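Local coordinates for sugar ABC transporter (Agrobacterium radiobacter, PDB 4RXT), which binds arabinose between its two lobes and probably serves as the solute-binding component of an ABC-type sugar transporter, at residues Y18-A29 against Q247-I257; P63-K74 against V87-D97. All blocks are in the same frame, centred on the assembly; numbering follows the deposited sequence. Where two conformers were deposited one is given.

Interaction 1. Residues Y18-A29 against Q247-I257. With ARA (alpha-L-arabinopyranose), chain B.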
loop_
_atom_site.group_PDB
_atom_site.type_symbol
_atom_site.label_atom_id
_atom_site.label_comp_id
_atom_site.label_asym_id
_atom_site.label_seq_id
_atom_site.Cartn_x
_atom_site.Cartn_y
_atom_site.Cartn_z
ATOM N N TYR A 18 7.815 2.058 3.092
ATOM C CA TYR A 18 7.279 1.472 1.885
ATOM C C TYR A 18 7.691 2.273 0.632
ATOM O O TYR A 18 8.159 1.710 -0.362
ATOM C CB TYR A 18 5.765 1.437 1.977
ATOM C CG TYR A 18 5.115 0.863 0.743
ATOM C CD1 TYR A 18 4.939 -0.508 0.578
ATOM C CD2 TYR A 18 4.631 1.702 -0.280
ATOM C CE1 TYR A 18 4.321 -1.024 -0.555
ATOM C CE2 TYR A 18 4.037 1.174 -1.413
ATOM C CZ TYR A 18 3.844 -0.180 -1.533
ATOM O OH TYR A 18 3.234 -0.712 -2.651
ATOM N N TRP A 19 7.475 3.588 0.695
ATOM C CA TRP A 19 7.833 4.456 -0.445
ATOM C C TRP A 19 9.319 4.542 -0.674
ATOM O O TRP A 19 9.757 4.736 -1.786
ATOM C CB TRP A 19 7.202 5.868 -0.334
ATOM C CG TRP A 19 5.717 5.778 -0.404
ATOM C CD1 TRP A 19 4.848 5.972 0.604
ATOM C CD2 TRP A 19 4.970 5.271 -1.502
ATOM N NE1 TRP A 19 3.574 5.654 0.207
ATOM C CE2 TRP A 19 3.625 5.234 -1.099
ATOM C CE3 TRP A 19 5.303 4.858 -2.783
ATOM C CZ2 TRP A 19 2.643 4.808 -1.937
ATOM C CZ3 TRP A 19 4.324 4.444 -3.619
ATOM C CH2 TRP A 19 3.017 4.415 -3.191
ATOM N N GLN A 20 10.089 4.387 0.398
ATOM C CA GLN A 20 11.559 4.323 0.261
ATOM C C GLN A 20 12.006 3.076 -0.517
ATOM O O GLN A 20 12.987 3.108 -1.262
ATOM C CB GLN A 20 12.231 4.411 1.618
ATOM C CG GLN A 20 12.050 5.807 2.197
ATOM C CD GLN A 20 12.245 5.916 3.697
ATOM O OE1 GLN A 20 12.619 4.946 4.377
ATOM N NE2 GLN A 20 11.947 7.110 4.240
ATOM N N ILE A 21 11.245 2.000 -0.418
ATOM C CA ILE A 21 11.534 0.788 -1.216
ATOM C C ILE A 21 11.253 1.086 -2.687
ATOM O O ILE A 21 12.044 0.802 -3.554
ATOM C CB ILE A 21 10.718 -0.449 -0.785
ATOM C CG1 ILE A 21 11.061 -0.875 0.658
ATOM C CG2 ILE A 21 11.003 -1.616 -1.748
ATOM C CD1 ILE A 21 10.053 -1.851 1.259
ATOM N N VAL A 22 10.085 1.689 -2.958
ATOM C CA VAL A 22 9.742 2.150 -4.328
ATOM C C VAL A 22 10.848 3.037 -4.903
ATOM O O VAL A 22 11.295 2.850 -6.035
ATOM C CB VAL A 22 8.399 2.898 -4.359
ATOM C CG1 VAL A 22 8.122 3.458 -5.754
ATOM C CG2 VAL A 22 7.280 2.002 -3.875
ATOM N N LEU A 23 11.311 4.006 -4.106
ATOM C CA LEU A 23 12.360 4.923 -4.558
ATOM C C LEU A 23 13.707 4.220 -4.794
ATOM O O LEU A 23 14.398 4.539 -5.739
ATOM C CB LEU A 23 12.540 6.084 -3.559
ATOM C CG LEU A 23 11.406 7.096 -3.460
ATOM C CD1 LEU A 23 11.735 8.095 -2.358
ATOM C CD2 LEU A 23 11.135 7.780 -4.793
ATOM N N ALA A 24 14.034 3.255 -3.935
ATOM C CA ALA A 24 15.190 2.430 -4.176
ATOM C C ALA A 24 15.123 1.683 -5.549
ATOM O O ALA A 24 16.123 1.621 -6.302
ATOM C CB ALA A 24 15.409 1.470 -3.009
ATOM N N GLY A 25 13.946 1.142 -5.883
ATOM C CA GLY A 25 13.772 0.504 -7.171
ATOM C C GLY A 25 13.954 1.469 -8.354
ATOM O O GLY A 25 14.647 1.154 -9.339
ATOM N N ALA A 26 13.297 2.631 -8.249
ATOM C CA ALA A 26 13.375 3.660 -9.258
ATOM C C ALA A 26 14.820 4.132 -9.440
ATOM O O ALA A 26 15.281 4.350 -10.567
ATOM C CB ALA A 26 12.463 4.826 -8.883
ATOM N N ARG A 27 15.526 4.271 -8.317
ATOM C CA ARG A 27 16.931 4.730 -8.319
ATOM C C ARG A 27 17.809 3.731 -9.085
ATOM O O ARG A 27 18.664 4.113 -9.909
ATOM C CB ARG A 27 17.463 4.886 -6.855
ATOM C CG ARG A 27 18.831 5.505 -6.710
ATOM C CD ARG A 27 19.190 5.594 -5.231
ATOM N NE ARG A 27 18.102 6.274 -4.492
ATOM C CZ ARG A 27 17.470 5.792 -3.415
ATOM N NH1 ARG A 27 16.511 6.501 -2.843
ATOM N NH2 ARG A 27 17.793 4.618 -2.887
ATOM N N LYS A 28 17.631 2.451 -8.753
ATOM C CA LYS A 28 18.452 1.406 -9.365
ATOM C C LYS A 28 18.189 1.393 -10.881
ATOM O O LYS A 28 19.109 1.292 -11.708
ATOM C CB LYS A 28 18.161 0.049 -8.723
ATOM C CG LYS A 28 19.000 -1.104 -9.249
ATOM C CD LYS A 28 20.483 -0.929 -8.970
ATOM C CE LYS A 28 21.303 -2.160 -9.412
ATOM N NZ LYS A 28 20.690 -2.912 -10.545
ATOM N N ALA A 29 16.915 1.513 -11.248
ATOM C CA ALA A 29 16.552 1.559 -12.669
ATOM C C ALA A 29 17.215 2.741 -13.377
ATOM O O ALA A 29 17.719 2.599 -14.486
ATOM C CB ALA A 29 15.056 1.618 -12.848
ATOM N N GLN A 247 3.410 -6.728 -0.783
ATOM C CA GLN A 247 3.376 -6.309 -2.167
ATOM C C GLN A 247 4.790 -6.319 -2.737
ATOM O O GLN A 247 5.707 -6.794 -2.083
ATOM C CB GLN A 247 2.826 -4.884 -2.203
ATOM C CG GLN A 247 1.460 -4.685 -1.565
ATOM C CD GLN A 247 0.978 -3.261 -1.751
ATOM O OE1 GLN A 247 0.424 -2.885 -2.804
ATOM N NE2 GLN A 247 1.228 -2.430 -0.746
ATOM N N ASP A 248 4.974 -5.791 -3.944
ATOM C CA ASP A 248 6.305 -5.648 -4.571
ATOM C C ASP A 248 6.603 -4.188 -4.924
ATOM O O ASP A 248 6.698 -3.822 -6.101
ATOM C CB ASP A 248 6.489 -6.560 -5.801
ATOM C CG ASP A 248 7.957 -6.814 -6.149
ATOM O OD1 ASP A 248 8.850 -6.133 -5.606
ATOM O OD2 ASP A 248 8.171 -7.693 -7.024
ATOM N N PRO A 249 6.788 -3.343 -3.899
ATOM C CA PRO A 249 7.072 -1.951 -4.169
ATOM C C PRO A 249 8.377 -1.720 -4.940
ATOM O O PRO A 249 8.429 -0.805 -5.744
ATOM C CB PRO A 249 7.154 -1.312 -2.766
ATOM C CG PRO A 249 7.397 -2.468 -1.820
ATOM C CD PRO A 249 6.588 -3.579 -2.470
ATOM N N TYR A 250 9.420 -2.522 -4.680
ATOM C CA TYR A 250 10.687 -2.370 -5.419
ATOM C C TYR A 250 10.450 -2.474 -6.920
ATOM O O TYR A 250 10.913 -1.637 -7.700
ATOM C CB TYR A 250 11.712 -3.399 -4.974
ATOM C CG TYR A 250 13.094 -3.158 -5.541
ATOM C CD1 TYR A 250 13.983 -2.354 -4.868
ATOM C CD2 TYR A 250 13.484 -3.727 -6.757
ATOM C CE1 TYR A 250 15.280 -2.138 -5.355
ATOM C CE2 TYR A 250 14.748 -3.515 -7.279
ATOM C CZ TYR A 250 15.652 -2.722 -6.590
ATOM O OH TYR A 250 16.911 -2.537 -7.114
ATOM N N ARG A 251 9.677 -3.484 -7.322
ATOM C CA ARG A 251 9.363 -3.662 -8.745
ATOM C C ARG A 251 8.523 -2.524 -9.298
ATOM O O ARG A 251 8.740 -2.109 -10.417
ATOM C CB ARG A 251 8.682 -5.012 -8.987
ATOM C CG ARG A 251 8.272 -5.221 -10.434
ATOM C CD ARG A 251 7.519 -6.497 -10.626
ATOM N NE ARG A 251 7.195 -6.680 -12.028
ATOM C CZ ARG A 251 6.388 -7.632 -12.481
ATOM N NH1 ARG A 251 5.819 -8.487 -11.639
ATOM N NH2 ARG A 251 6.171 -7.744 -13.777
ATOM N N MET A 252 7.533 -2.054 -8.527
ATOM C CA MET A 252 6.756 -0.886 -8.957
ATOM C C MET A 252 7.683 0.297 -9.316
ATOM O O MET A 252 7.489 0.972 -10.346
ATOM C CB MET A 252 5.687 -0.473 -7.924
ATOM C CG MET A 252 4.491 -1.424 -7.772
ATOM S SD MET A 252 3.397 -0.780 -6.426
ATOM C CE MET A 252 3.113 -2.299 -5.505
ATOM N N GLY A 253 8.696 0.555 -8.492
ATOM C CA GLY A 253 9.666 1.614 -8.757
ATOM C C GLY A 253 10.553 1.322 -9.962
ATOM O O GLY A 253 10.698 2.152 -10.857
ATOM N N TYR A 254 11.102 0.111 -9.985
ATOM C CA TYR A 254 12.044 -0.288 -11.024
ATOM C C TYR A 254 11.368 -0.354 -12.388
ATOM O O TYR A 254 11.809 0.282 -13.360
ATOM C CB TYR A 254 12.717 -1.623 -10.672
ATOM C CG TYR A 254 13.900 -1.915 -11.571
ATOM C CD1 TYR A 254 13.716 -2.412 -12.852
ATOM C CD2 TYR A 254 15.199 -1.610 -11.161
ATOM C CE1 TYR A 254 14.798 -2.639 -13.688
ATOM C CE2 TYR A 254 16.292 -1.846 -11.980
ATOM C CZ TYR A 254 16.091 -2.359 -13.239
ATOM O OH TYR A 254 17.200 -2.542 -14.032
ATOM N N ASP A 255 10.338 -1.193 -12.466
ATOM C CA ASP A 255 9.652 -1.425 -13.703
ATOM C C ASP A 255 8.803 -0.204 -14.053
ATOM O O ASP A 255 8.483 -0.010 -15.223
ATOM C CB ASP A 255 8.820 -2.692 -13.671
ATOM C CG ASP A 255 9.656 -3.944 -13.849
ATOM O OD1 ASP A 255 10.862 -3.842 -14.174
ATOM O OD2 ASP A 255 9.097 -5.040 -13.702
ATOM N N GLY A 256 8.452 0.622 -13.070
ATOM C CA GLY A 256 7.844 1.923 -13.384
ATOM C C GLY A 256 8.730 2.806 -14.238
ATOM O O GLY A 256 8.315 3.327 -15.273
ATOM N N ILE A 257 9.953 3.025 -13.762
ATOM C CA ILE A 257 10.943 3.767 -14.531
ATOM C C ILE A 257 11.258 3.105 -15.871
ATOM O O ILE A 257 11.268 3.760 -16.903
ATOM C CB ILE A 257 12.228 3.986 -13.735
ATOM C CG1 ILE A 257 11.948 4.866 -12.523
ATOM C CG2 ILE A 257 13.327 4.564 -14.640
ATOM C CD1 ILE A 257 11.451 6.281 -12.795
HETATM C C1 ARA B . 1.056 0.829 1.048
HETATM C C2 ARA B . -0.004 1.185 -0.012
HETATM C C3 ARA B . 0.091 2.665 -0.342
HETATM C C4 ARA B . 0.045 3.532 0.928
HETATM C C5 ARA B . 0.267 2.730 2.141
HETATM O O1 ARA B . 0.334 -0.312 1.497
HETATM O O2 ARA B . 0.212 0.435 -1.223
HETATM O O3 ARA B . -0.932 2.978 -1.302
HETATM O O4 ARA B . -1.259 4.046 1.207
HETATM O O5 ARA B . 1.344 1.782 2.063
#
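Gly25 and Gly253 face each other where helix 18-29 meets helix 249-257, the two axes running 34° from parallel and only 6.4 Å apart. Their backbones lie directly against each other, Gly25 C to Gly253 C at 3.8 Å, with no side chain between. The close approach allows CA-H...O contacts, among them Gly253 CA to Val22 O at 3.4 Å. Pro249 CB presses on Val22 CG2 at 3.5 Å, slightly tighter than usual. The ring of Tyr250 is a knob among Ile21, Ala24, Gly25 and Lys28; Gly25 CA lies over its face, 3.7 Å from the centroid. Tyr254 takes Ala29 CB over one face in the same CH-pi fashion, and its hydroxyl bonds to Asp32, which also pairs with Lys28. With chi1 at 179° the Tyr18 ring swings away from the backbone N, toward the sugar. Arabinose C1 lies over one face of that ring, and Pro249 CB over the opposite face. Met252 CE touches Tyr18 OH at 3.3 Å, while the hydroxyl probably hydrogen-bonds Asp93. Gln247 NE2 gives arabinose O2 a nearly straight bond of 3.1 Å (170° at the hydrogen). Asp227 also bonds this amide nitrogen, and Thr107 bonds OE1, so the amide is held at both ends. No hydrogen bond joins the two segments directly. The helices are held by close apolar packing. At the sugar end Gln247 and Tyr18 add polar bonds to the sugar and to Asp93, and Pro249 backs the aromatic wall of the pocket.

Interaction 2. Residues P63-K74 against V87-D97. With ARA (alpha-L-arabinopyranose), chain B.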
loop_
_atom_site.group_PDB
_atom_site.type_symbol
_atom_site.label_atom_id
_atom_site.label_comp_id
_atom_site.label_asym_id
_atom_site.label_seq_id
_atom_site.Cartn_x
_atom_site.Cartn_y
_atom_site.Cartn_z
ATOM N N PRO A 63 9.946 17.002 -18.433
ATOM C CA PRO A 63 10.677 15.738 -18.415
ATOM C C PRO A 63 10.182 14.800 -19.514
ATOM O O PRO A 63 9.139 15.068 -20.131
ATOM C CB PRO A 63 10.306 15.167 -17.040
ATOM C CG PRO A 63 8.898 15.640 -16.814
ATOM C CD PRO A 63 8.909 17.054 -17.377
ATOM N N ALA A 64 10.884 13.699 -19.748
ATOM C CA ALA A 64 10.460 12.746 -20.798
ATOM C C ALA A 64 9.228 11.939 -20.433
ATOM O O ALA A 64 8.461 11.488 -21.300
ATOM C CB ALA A 64 11.605 11.797 -21.142
ATOM N N ALA A 65 9.082 11.702 -19.133
ATOM C CA ALA A 65 7.943 10.985 -18.616
ATOM C C ALA A 65 7.914 11.202 -17.095
ATOM O O ALA A 65 8.895 11.694 -16.531
ATOM C CB ALA A 65 8.045 9.513 -18.963
ATOM N N ILE A 66 6.814 10.824 -16.469
ATOM C CA ILE A 66 6.666 10.874 -15.023
ATOM C C ILE A 66 6.031 9.581 -14.529
ATOM O O ILE A 66 5.074 9.071 -15.146
ATOM C CB ILE A 66 5.779 12.088 -14.572
ATOM C CG1 ILE A 66 6.502 13.420 -14.830
ATOM C CG2 ILE A 66 5.370 11.970 -13.097
ATOM C CD1 ILE A 66 5.582 14.628 -14.856
ATOM N N VAL A 67 6.581 9.069 -13.430
ATOM C CA VAL A 67 5.978 7.965 -12.684
ATOM C C VAL A 67 5.367 8.541 -11.427
ATOM O O VAL A 67 6.004 9.300 -10.710
ATOM C CB VAL A 67 6.996 6.866 -12.303
ATOM C CG1 VAL A 67 6.338 5.755 -11.471
ATOM C CG2 VAL A 67 7.640 6.297 -13.559
ATOM N N ILE A 68 4.118 8.203 -11.155
ATOM C CA ILE A 68 3.437 8.702 -9.967
ATOM C C ILE A 68 2.591 7.638 -9.280
ATOM O O ILE A 68 1.953 6.819 -9.946
ATOM C CB ILE A 68 2.571 9.955 -10.286
ATOM C CG1 ILE A 68 1.915 10.563 -9.050
ATOM C CG2 ILE A 68 1.519 9.677 -11.368
ATOM C CD1 ILE A 68 1.424 11.979 -9.225
ATOM N N SER A 69 2.594 7.698 -7.940
ATOM C CA SER A 69 1.631 6.958 -7.097
ATOM C C SER A 69 0.588 7.959 -6.604
ATOM O O SER A 69 0.797 8.592 -5.610
ATOM C CB SER A 69 2.326 6.273 -5.903
ATOM O OG SER A 69 2.912 7.252 -5.083
ATOM N N PRO A 70 -0.552 8.066 -7.315
ATOM C CA PRO A 70 -1.530 9.065 -6.921
ATOM C C PRO A 70 -2.023 8.876 -5.497
ATOM O O PRO A 70 -2.513 7.819 -5.144
ATOM C CB PRO A 70 -2.670 8.883 -7.923
ATOM C CG PRO A 70 -2.076 8.165 -9.084
ATOM C CD PRO A 70 -0.943 7.336 -8.532
ATOM N N THR A 71 -1.959 9.944 -4.698
ATOM C CA THR A 71 -2.248 9.814 -3.295
ATOM C C THR A 71 -3.731 9.706 -2.943
ATOM O O THR A 71 -4.100 9.059 -1.984
ATOM C CB THR A 71 -1.495 10.871 -2.476
ATOM O OG1 THR A 71 -1.403 10.416 -1.117
ATOM C CG2 THR A 71 -2.183 12.213 -2.579
ATOM N N GLU A 72 -4.598 10.308 -3.761
ATOM C CA GLU A 72 -6.035 10.306 -3.505
ATOM C C GLU A 72 -6.650 10.117 -4.910
ATOM O O GLU A 72 -6.232 10.763 -5.876
ATOM C CB GLU A 72 -6.444 11.652 -2.840
ATOM C CG GLU A 72 -7.686 11.659 -1.930
ATOM C CD GLU A 72 -9.014 11.988 -2.622
ATOM O OE1 GLU A 72 -9.042 12.351 -3.801
ATOM O OE2 GLU A 72 -10.061 11.874 -1.957
ATOM N N PHE A 73 -7.643 9.229 -5.009
ATOM C CA PHE A 73 -8.208 8.796 -6.284
ATOM C C PHE A 73 -8.894 9.917 -7.078
ATOM O O PHE A 73 -8.563 10.161 -8.237
ATOM C CB PHE A 73 -9.219 7.640 -6.036
ATOM C CG PHE A 73 -9.891 7.141 -7.268
ATOM C CD1 PHE A 73 -9.316 6.168 -8.041
ATOM C CD2 PHE A 73 -11.135 7.655 -7.650
ATOM C CE1 PHE A 73 -9.940 5.713 -9.204
ATOM C CE2 PHE A 73 -11.764 7.206 -8.809
ATOM C CZ PHE A 73 -11.170 6.229 -9.587
ATOM N N LYS A 74 -9.865 10.574 -6.450
ATOM C CA LYS A 74 -10.616 11.612 -7.150
ATOM C C LYS A 74 -9.755 12.848 -7.400
ATOM O O LYS A 74 -9.668 13.351 -8.522
ATOM C CB LYS A 74 -11.897 12.015 -6.392
ATOM C CG LYS A 74 -12.914 12.848 -7.184
ATOM C CD LYS A 74 -14.321 12.581 -6.641
ATOM C CE LYS A 74 -15.444 13.080 -7.542
ATOM N NZ LYS A 74 -16.657 13.516 -6.774
ATOM N N VAL A 87 3.166 15.464 -20.990
ATOM C CA VAL A 87 4.130 14.462 -20.518
ATOM C C VAL A 87 3.432 13.097 -20.351
ATOM O O VAL A 87 2.363 13.039 -19.752
ATOM C CB VAL A 87 4.707 14.888 -19.133
ATOM C CG1 VAL A 87 5.733 13.889 -18.616
ATOM C CG2 VAL A 87 5.354 16.269 -19.205
ATOM N N PRO A 88 4.009 12.000 -20.872
ATOM C CA PRO A 88 3.400 10.697 -20.553
ATOM C C PRO A 88 3.547 10.328 -19.085
ATOM O O PRO A 88 4.642 10.478 -18.501
ATOM C CB PRO A 88 4.155 9.684 -21.412
ATOM C CG PRO A 88 5.338 10.385 -21.894
ATOM C CD PRO A 88 5.195 11.864 -21.719
ATOM N N ILE A 89 2.457 9.782 -18.550
ATOM C CA ILE A 89 2.331 9.497 -17.117
ATOM C C ILE A 89 2.145 8.012 -16.946
ATOM O O ILE A 89 1.288 7.402 -17.558
ATOM C CB ILE A 89 1.144 10.245 -16.460
ATOM C CG1 ILE A 89 1.112 11.731 -16.887
ATOM C CG2 ILE A 89 1.134 10.055 -14.936
ATOM C CD1 ILE A 89 2.314 12.536 -16.453
ATOM N N ILE A 90 3.013 7.428 -16.124
ATOM C CA ILE A 90 2.949 6.029 -15.757
ATOM C C ILE A 90 2.517 5.992 -14.288
ATOM O O ILE A 90 3.131 6.649 -13.420
ATOM C CB ILE A 90 4.320 5.334 -15.977
ATOM C CG1 ILE A 90 4.577 5.055 -17.483
ATOM C CG2 ILE A 90 4.416 4.058 -15.159
ATOM C CD1 ILE A 90 4.636 6.297 -18.373
ATOM N N GLY A 91 1.460 5.236 -14.001
ATOM C CA GLY A 91 0.964 5.107 -12.622
ATOM C C GLY A 91 1.465 3.873 -11.909
ATOM O O GLY A 91 1.720 2.827 -12.524
ATOM N N ILE A 92 1.623 4.022 -10.592
ATOM C CA ILE A 92 1.925 2.876 -9.730
ATOM C C ILE A 92 1.040 2.891 -8.472
ATOM O O ILE A 92 0.557 3.950 -8.025
ATOM C CB ILE A 92 3.425 2.770 -9.357
ATOM C CG1 ILE A 92 3.900 3.985 -8.571
ATOM C CG2 ILE A 92 4.269 2.559 -10.608
ATOM C CD1 ILE A 92 5.251 3.766 -7.893
ATOM N N ASP A 93 0.830 1.693 -7.926
ATOM C CA ASP A 93 0.341 1.486 -6.542
ATOM C C ASP A 93 -1.139 1.741 -6.251
ATOM O O ASP A 93 -1.732 0.969 -5.511
ATOM C CB ASP A 93 1.252 2.201 -5.523
ATOM C CG ASP A 93 0.808 1.968 -4.082
ATOM O OD1 ASP A 93 1.191 0.914 -3.524
ATOM O OD2 ASP A 93 0.055 2.817 -3.550
ATOM N N SER A 94 -1.702 2.836 -6.770
ATOM C CA SER A 94 -2.951 3.361 -6.242
ATOM C C SER A 94 -3.587 4.183 -7.349
ATOM O O SER A 94 -2.943 5.015 -7.941
ATOM C CB SER A 94 -2.664 4.238 -5.001
ATOM O OG SER A 94 -3.831 4.613 -4.295
ATOM N N GLY A 95 -4.851 3.923 -7.644
ATOM C CA GLY A 95 -5.483 4.503 -8.830
ATOM C C GLY A 95 -5.871 5.962 -8.709
ATOM O O GLY A 95 -5.886 6.540 -7.623
ATOM N N ALA A 96 -6.163 6.549 -9.867
ATOM C CA ALA A 96 -6.700 7.898 -9.923
ATOM C C ALA A 96 -7.829 7.932 -10.943
ATOM O O ALA A 96 -7.917 7.098 -11.885
ATOM C CB ALA A 96 -5.631 8.945 -10.260
ATOM N N ASP A 97 -8.669 8.929 -10.780
ATOM C CA ASP A 97 -9.815 9.148 -11.708
ATOM C C ASP A 97 -9.390 9.768 -13.067
ATOM O O ASP A 97 -9.791 10.884 -13.423
ATOM C CB ASP A 97 -10.863 10.031 -11.025
ATOM C CG ASP A 97 -12.197 10.030 -11.745
ATOM O OD1 ASP A 97 -12.502 9.072 -12.497
ATOM O OD2 ASP A 97 -12.946 10.999 -11.533
HETATM C C1 ARA B . 1.056 0.829 1.048
HETATM C C2 ARA B . -0.004 1.185 -0.012
HETATM C C3 ARA B . 0.091 2.665 -0.342
HETATM C C4 ARA B . 0.045 3.532 0.928
HETATM C C5 ARA B . 0.267 2.730 2.141
HETATM O O1 ARA B . 0.334 -0.312 1.497
HETATM O O2 ARA B . 0.212 0.435 -1.223
HETATM O O3 ARA B . -0.932 2.978 -1.302
HETATM O O4 ARA B . -1.259 4.046 1.207
HETATM O O5 ARA B . 1.344 1.782 2.063
HETATM O O HOH W 1 -5.150 6.873 -5.125
#
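Ile66, Val67 and Ile68 pair in parallel with Ile89, Ile90 and Gly91. Four backbone bonds alternate along the strands, from Ile66 N to Pro88 O at one end to Ile92 N to Ile68 O at the other. Ile66, Ile68 and Ile89 share one face of the sheet, where Ile68 CG2 meets Ile89 CG2 at 3.6 Å. Val67 and Ile90 project from the other face, and the side chain of Val67 crosses that of Ile92 at about a right angle, CG1 to CG2 3.9 Å. Pro70 CD lies 3.1 Å from Ser94 O, and a water links Pro70 O, Ser94 OG and Gly95 O. Ser94 OG also hydrogen-bonds Ser146 N.

CB, CG and CD1 of Phe73 meet Gly95 O, CD1 at 3.5 Å, and CG also nears Asp97 N. Phe73 CE1 comes to Ala96 C at 3.5 Å, and Phe73 CE2 touches Asp97 CB at 3.7 Å; CD2 nears the same CB, and CZ lies near Asp97 CA. One ring face thus lies against the Ala96-Asp97 peptide, whose Asp97 N bonds to Phe73 O.

Asp93 OD1 accepts from arabinose O2 at 2.5 Å, and Asp93 OD2 from arabinose O3 at an unusually short 2.5 Å. With helix 77-84 between them, the strands form a beta-alpha-beta unit of a periplasmic binding protein lobe, its sugar-binding aspartate just past the C-terminal end of strand 89-92.

In the fold
Both interactions are largely buried, and both reach arabinose at one end. Interaction 2 forms central strands of the parallel sheet; interaction 1 pairs two helices that pack on that sheet. Ile92 touches Val22, and Gly256 O meets Val67 CG2. The clearest junction is at the sugar, where the probable hydrogen bond between Tyr18 OH and Asp93 OD1 (2.8 Å) ties interaction 1 to interaction 2, and Trp19 packs on Ser69 and Asp93. Their chemistry differs. Backbone hydrogen bonds join the strands, whereas the helices meet through glycines, CH-pi contacts and apolar side chains. The exposed residues lie away from the sugar: Lys28 in interaction 1, and Phe73, Lys74 and Asp97 in interaction 2.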